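Local structure of enoyl-CoA hydratase (Mycobacterium smegmatis, 3PE8) at residues A102-G107 with K124-H129; R43-A48 with P89-P94. The protein probably catalyses the reversible addition of water to the double bond of enoyl-CoA thioesters, as a zinc-binding member of the crotonase family. One frame throughout, in Å; residues are numbered along the deposited sequence. Where two conformers were deposited one is given.

Interaction 1 (A102-G107 with K124-H129); sequences AAVTGG and KFADTH. With ZN (zinc ion), chain C.
In the small sheet of the crotonase fold, Ala103 and Phe125 pair on two neighbouring parallel strands, 102-104 and 124-126, whose axes come within 4.7 Å and which lead together into the zinc site. Backbone bonds join them in the stepwise manner of parallel strands: Ala103 N gives to Lys124 O at 2.9 Å, Ala103 O accepts a hydrogen bond from Ala126 N, and Ala126 O one from Thr105 N. On one face of the sheet Ala103 CB lies against CD2 of the Phe125 ring; on the other, Ala102 CB touches the aliphatic part of Lys124, whose amine also makes a cation-pi contact with Tyr162.

Past the strands, side chains take over. Thr105, just before helix 106-113, meets Thr128 through their hydroxyls, OG1 to OG1 at 2.6 Å, while Val104 CG1 packs against Thr128 CG2. With OG1 of Thr105 beside its own nitrogen (chi1 -48°), the other branch, CG2, stands anti to that nitrogen and reaches over the centre of the His129 imidazole, a CH-pi contact 3.3 Å from the ring centroid and 10° off the normal.

Asp127 holds that ring from its edge. OD1 accepts ND1 of His129 at 2.6 Å and also the backbone N of His129, which closes an Asx turn; the two donors arrive from opposite faces of the carboxylate. Ser157 OG hydrogen-bonds the second oxygen, OD2, so both carboxylate oxygens are held. With ND1 engaged this way, NE2 is turned to the metal, and the carboxylate would be expected to make the imidazole a stronger electron donor. Glu109 and two waters complete the coordination, and NE2 of His129 sits 2.3 Å from the zinc ion.

Interaction 2 (R43-A48 with P89-P94); sequences RALSDA and PDMTKP
Apolar contacts come first: Leu45 of helix 35-50 points toward the loop 89-94 and fills the angle between Pro89 and Met91. Its CB is 3.7 Å from CG of the Pro89 ring, and CD1 lies near CD of the same ring. Met91 crosses Leu45 at about a right angle, with SD 4.0 Å from both CB and CD2 of the leucine. A bend at the last torsion of Met91 (chi3 74°) turns its methyl back to the helix, where CE rests 3.7 Å from Leu45 O. From the next residue, Ser46 OG lies beside the proline ring, 3.5 Å from Pro89 CB.

Between the two segments, the one hydrogen bond is a long reach by Lys93. Its chain runs out extended beyond CG and brings NZ within 2.9 Å of Ala48 O, in the carbonyl plane, with a C=O...N angle of 153°. The same amine also bonds the carbonyls of Gln49 and Val54, so three backbone oxygens grip this buried charge around the end of the helix. From just beyond the helix segment, Gln49 adds a side-chain bond to Thr92 N.

Leu45 also packs on Leu22 of strand 19-24. The arrangement therefore joins a helix covering the main sheet to the loop entering strand 95-99, with a lysine binding carbonyls at the helix C-terminal end, within the crotonase fold.

Overall arrangement
Both contacts are buried, yet they lie on opposite sides of the chain's centre, with centres 23 Å apart and nearest atoms about 11 Å apart. They share no segment, although strand 95-99, which follows the loop of interaction 2, comes shortly before strand 102-104 of interaction 1. Interaction 1 is mainly backbone pairing that passes into a polar, metal-bearing site; interaction 2 is helix-to-loop packing of apolar side chains, finished by one lysine on main-chain carbonyls. Each also lies near a neighbouring subunit: Asp127 packs on Leu205 of the second subunit and Pro94 on Leu158 of the third. Zinc belongs to interaction 1 alone.

Interaction 1 (A102-G107 with K124-H129)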
loop_
_atom_site.group_PDB
_atom_site.type_symbol
_atom_site.label_atom_id
_atom_site.label_comp_id
_atom_site.label_asym_id
_atom_site.label_seq_id
_atom_site.Cartn_x
_atom_site.Cartn_y
_atom_site.Cartn_z
ATOM N N ALA A 102 -5.496 -12.934 33.066
ATOM C CA ALA A 102 -4.820 -13.451 31.885
ATOM C C ALA A 102 -5.690 -13.316 30.637
ATOM O O ALA A 102 -6.891 -13.605 30.656
ATOM C CB ALA A 102 -4.411 -14.934 32.091
ATOM N N ALA A 103 -5.041 -12.876 29.560
ATOM C CA ALA A 103 -5.635 -12.718 28.228
ATOM C C ALA A 103 -4.685 -13.505 27.312
ATOM O O ALA A 103 -3.564 -13.083 27.064
ATOM C CB ALA A 103 -5.673 -11.259 27.835
ATOM N N VAL A 104 -5.114 -14.679 26.897
ATOM C CA VAL A 104 -4.248 -15.661 26.258
ATOM C C VAL A 104 -4.775 -16.077 24.905
ATOM O O VAL A 104 -5.925 -16.456 24.775
ATOM C CB VAL A 104 -4.065 -16.900 27.178
ATOM C CG1 VAL A 104 -3.087 -17.933 26.544
ATOM C CG2 VAL A 104 -3.572 -16.443 28.566
ATOM N N THR A 105 -3.930 -15.944 23.876
ATOM C CA THR A 105 -4.172 -16.498 22.551
ATOM C C THR A 105 -5.425 -15.881 21.951
ATOM O O THR A 105 -5.403 -14.685 21.695
ATOM C CB THR A 105 -4.056 -18.021 22.578
ATOM O OG1 THR A 105 -2.837 -18.319 23.266
ATOM C CG2 THR A 105 -3.962 -18.626 21.157
ATOM N N GLY A 106 -6.531 -16.589 21.747
ATOM C CA GLY A 106 -7.748 -15.908 21.276
ATOM C C GLY A 106 -8.228 -14.817 22.207
ATOM O O GLY A 106 -8.836 -13.848 21.765
ATOM N N GLY A 107 -7.985 -14.956 23.504
ATOM C CA GLY A 107 -8.310 -13.885 24.408
ATOM C C GLY A 107 -7.436 -12.641 24.266
ATOM O O GLY A 107 -7.880 -11.522 24.532
ATOM N N LYS A 124 -2.281 -10.139 32.608
ATOM C CA LYS A 124 -1.076 -10.617 31.896
ATOM C C LYS A 124 -1.503 -11.083 30.540
ATOM O O LYS A 124 -2.673 -11.395 30.329
ATOM C CB LYS A 124 -0.333 -11.715 32.642
ATOM C CG LYS A 124 -1.153 -12.816 33.144
ATOM C CD LYS A 124 -0.365 -13.666 34.156
ATOM C CE LYS A 124 -1.189 -14.861 34.579
ATOM N NZ LYS A 124 -0.507 -15.634 35.641
ATOM N N PHE A 125 -0.566 -11.117 29.600
ATOM C CA PHE A 125 -0.913 -11.319 28.192
ATOM C C PHE A 125 0.037 -12.367 27.622
ATOM O O PHE A 125 1.231 -12.335 27.891
ATOM C CB PHE A 125 -0.729 -10.005 27.423
ATOM C CG PHE A 125 -1.552 -8.876 27.948
ATOM C CD1 PHE A 125 -1.101 -8.062 28.994
ATOM C CD2 PHE A 125 -2.806 -8.646 27.408
ATOM C CE1 PHE A 125 -1.912 -7.010 29.437
ATOM C CE2 PHE A 125 -3.594 -7.619 27.878
ATOM C CZ PHE A 125 -3.159 -6.839 28.888
ATOM N N ALA A 126 -0.503 -13.299 26.860
ATOM C CA ALA A 126 0.339 -14.336 26.226
ATOM C C ALA A 126 -0.234 -14.841 24.939
ATOM O O ALA A 126 -1.450 -14.837 24.744
ATOM C CB ALA A 126 0.597 -15.528 27.225
ATOM N N ASP A 127 0.667 -15.285 24.060
ATOM C CA ASP A 127 0.314 -15.924 22.813
ATOM C C ASP A 127 0.842 -17.336 22.831
ATOM O O ASP A 127 2.064 -17.543 22.780
ATOM C CB ASP A 127 0.898 -15.173 21.628
ATOM C CG ASP A 127 0.586 -15.853 20.313
ATOM O OD1 ASP A 127 -0.336 -16.680 20.310
ATOM O OD2 ASP A 127 1.283 -15.653 19.306
ATOM N N THR A 128 -0.043 -18.321 22.925
ATOM C CA THR A 128 0.382 -19.707 22.912
ATOM C C THR A 128 0.121 -20.449 21.592
ATOM O O THR A 128 0.243 -21.687 21.560
ATOM C CB THR A 128 -0.245 -20.473 24.060
ATOM O OG1 THR A 128 -1.673 -20.584 23.867
ATOM C CG2 THR A 128 0.088 -19.796 25.381
ATOM N N HIS A 129 -0.227 -19.709 20.523
ATOM C CA HIS A 129 -0.556 -20.346 19.237
ATOM C C HIS A 129 0.503 -21.337 18.858
ATOM O O HIS A 129 0.178 -22.482 18.457
ATOM C CB HIS A 129 -0.724 -19.325 18.080
ATOM C CG HIS A 129 -2.021 -18.574 18.067
ATOM N ND1 HIS A 129 -2.157 -17.301 18.576
ATOM C CD2 HIS A 129 -3.262 -18.933 17.631
ATOM C CE1 HIS A 129 -3.409 -16.902 18.444
ATOM N NE2 HIS A 129 -4.090 -17.862 17.849
HETATM ZN ZN ZN C . -6.308 -17.163 17.617
HETATM O O HOH W 1 -7.091 -18.497 19.247
HETATM O O HOH W 2 -7.087 -17.633 15.964
#

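Interaction 2 (R43-A48 with P89-P94)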
loop_
_atom_site.group_PDB
_atom_site.type_symbol
_atom_site.label_atom_id
_atom_site.label_comp_id
_atom_site.label_asym_id
_atom_site.label_seq_id
_atom_site.Cartn_x
_atom_site.Cartn_y
_atom_site.Cartn_z
ATOM N N ARG A 43 -22.838 -11.083 18.914
ATOM C CA ARG A 43 -24.173 -10.525 18.804
ATOM C C ARG A 43 -24.391 -9.343 19.762
ATOM O O ARG A 43 -24.992 -8.351 19.398
ATOM C CB ARG A 43 -25.245 -11.608 19.032
ATOM C CG ARG A 43 -26.675 -11.094 18.949
ATOM C CD ARG A 43 -27.681 -12.251 18.966
ATOM N NE ARG A 43 -27.657 -12.910 20.281
ATOM C CZ ARG A 43 -27.203 -14.139 20.553
ATOM N NH1 ARG A 43 -26.711 -14.948 19.604
ATOM N NH2 ARG A 43 -27.253 -14.565 21.810
ATOM N N ALA A 44 -23.882 -9.458 20.982
ATOM C CA ALA A 44 -23.999 -8.378 21.962
ATOM C C ALA A 44 -23.288 -7.093 21.510
ATOM O O ALA A 44 -23.795 -5.982 21.741
ATOM C CB ALA A 44 -23.471 -8.851 23.346
ATOM N N LEU A 45 -22.150 -7.233 20.841
ATOM C CA LEU A 45 -21.454 -6.077 20.269
ATOM C C LEU A 45 -22.309 -5.378 19.218
ATOM O O LEU A 45 -22.469 -4.142 19.236
ATOM C CB LEU A 45 -20.079 -6.463 19.693
ATOM C CG LEU A 45 -18.961 -6.761 20.703
ATOM C CD1 LEU A 45 -17.708 -7.245 19.963
ATOM C CD2 LEU A 45 -18.662 -5.567 21.613
ATOM N N SER A 46 -22.898 -6.165 18.319
ATOM C CA SER A 46 -23.762 -5.638 17.287
ATOM C C SER A 46 -24.993 -4.985 17.887
ATOM O O SER A 46 -25.431 -3.901 17.464
ATOM C CB SER A 46 -24.193 -6.773 16.354
ATOM O OG SER A 46 -23.117 -7.035 15.490
ATOM N N ASP A 47 -25.540 -5.617 18.908
ATOM C CA ASP A 47 -26.741 -5.081 19.549
ATOM C C ASP A 47 -26.413 -3.737 20.219
ATOM O O ASP A 47 -27.215 -2.790 20.156
ATOM C CB ASP A 47 -27.314 -6.072 20.573
ATOM C CG ASP A 47 -28.105 -7.230 19.938
ATOM O OD1 ASP A 47 -28.462 -7.214 18.746
ATOM O OD2 ASP A 47 -28.404 -8.182 20.681
ATOM N N ALA A 48 -25.228 -3.641 20.851
ATOM C CA ALA A 48 -24.793 -2.402 21.489
ATOM C C ALA A 48 -24.650 -1.290 20.441
ATOM O O ALA A 48 -25.070 -0.169 20.660
ATOM C CB ALA A 48 -23.471 -2.614 22.259
ATOM N N PRO A 89 -17.598 -7.269 14.877
ATOM C CA PRO A 89 -18.357 -6.457 13.912
ATOM C C PRO A 89 -17.845 -5.024 13.742
ATOM O O PRO A 89 -17.074 -4.533 14.567
ATOM C CB PRO A 89 -19.766 -6.445 14.527
ATOM C CG PRO A 89 -19.505 -6.503 15.989
ATOM C CD PRO A 89 -18.347 -7.453 16.131
ATOM N N ASP A 90 -18.225 -4.379 12.641
ATOM C CA ASP A 90 -17.918 -2.977 12.442
ATOM C C ASP A 90 -18.719 -2.164 13.457
ATOM O O ASP A 90 -19.935 -2.327 13.583
ATOM C CB ASP A 90 -18.271 -2.523 11.024
ATOM C CG ASP A 90 -17.865 -1.076 10.752
ATOM O OD1 ASP A 90 -16.805 -0.637 11.237
ATOM O OD2 ASP A 90 -18.601 -0.389 10.008
ATOM N N MET A 91 -18.034 -1.298 14.179
ATOM C CA MET A 91 -18.644 -0.512 15.249
ATOM C C MET A 91 -18.118 0.911 15.139
ATOM O O MET A 91 -16.958 1.123 14.781
ATOM C CB MET A 91 -18.276 -1.106 16.608
ATOM C CG MET A 91 -18.912 -2.469 16.860
ATOM S SD MET A 91 -18.447 -3.058 18.482
ATOM C CE MET A 91 -19.459 -1.990 19.531
ATOM N N THR A 92 -18.960 1.881 15.478
ATOM C CA THR A 92 -18.524 3.269 15.593
ATOM C C THR A 92 -18.550 3.738 17.029
ATOM O O THR A 92 -18.079 4.839 17.309
ATOM C CB THR A 92 -19.366 4.203 14.764
ATOM O OG1 THR A 92 -20.712 4.235 15.266
ATOM C CG2 THR A 92 -19.332 3.782 13.277
ATOM N N LYS A 93 -19.101 2.928 17.937
ATOM C CA LYS A 93 -19.088 3.245 19.377
ATOM C C LYS A 93 -17.818 2.655 20.016
ATOM O O LYS A 93 -17.467 1.517 19.753
ATOM C CB LYS A 93 -20.342 2.673 20.041
ATOM C CG LYS A 93 -21.637 3.276 19.481
ATOM C CD LYS A 93 -22.862 2.766 20.154
ATOM C CE LYS A 93 -24.101 3.286 19.469
ATOM N NZ LYS A 93 -25.322 2.652 20.035
ATOM N N PRO A 94 -17.161 3.407 20.899
ATOM C CA PRO A 94 -15.936 2.924 21.463
ATOM C C PRO A 94 -16.082 1.696 22.351
ATOM O O PRO A 94 -17.036 1.594 23.106
ATOM C CB PRO A 94 -15.457 4.083 22.333
ATOM C CG PRO A 94 -16.178 5.255 21.895
ATOM C CD PRO A 94 -17.424 4.809 21.250
#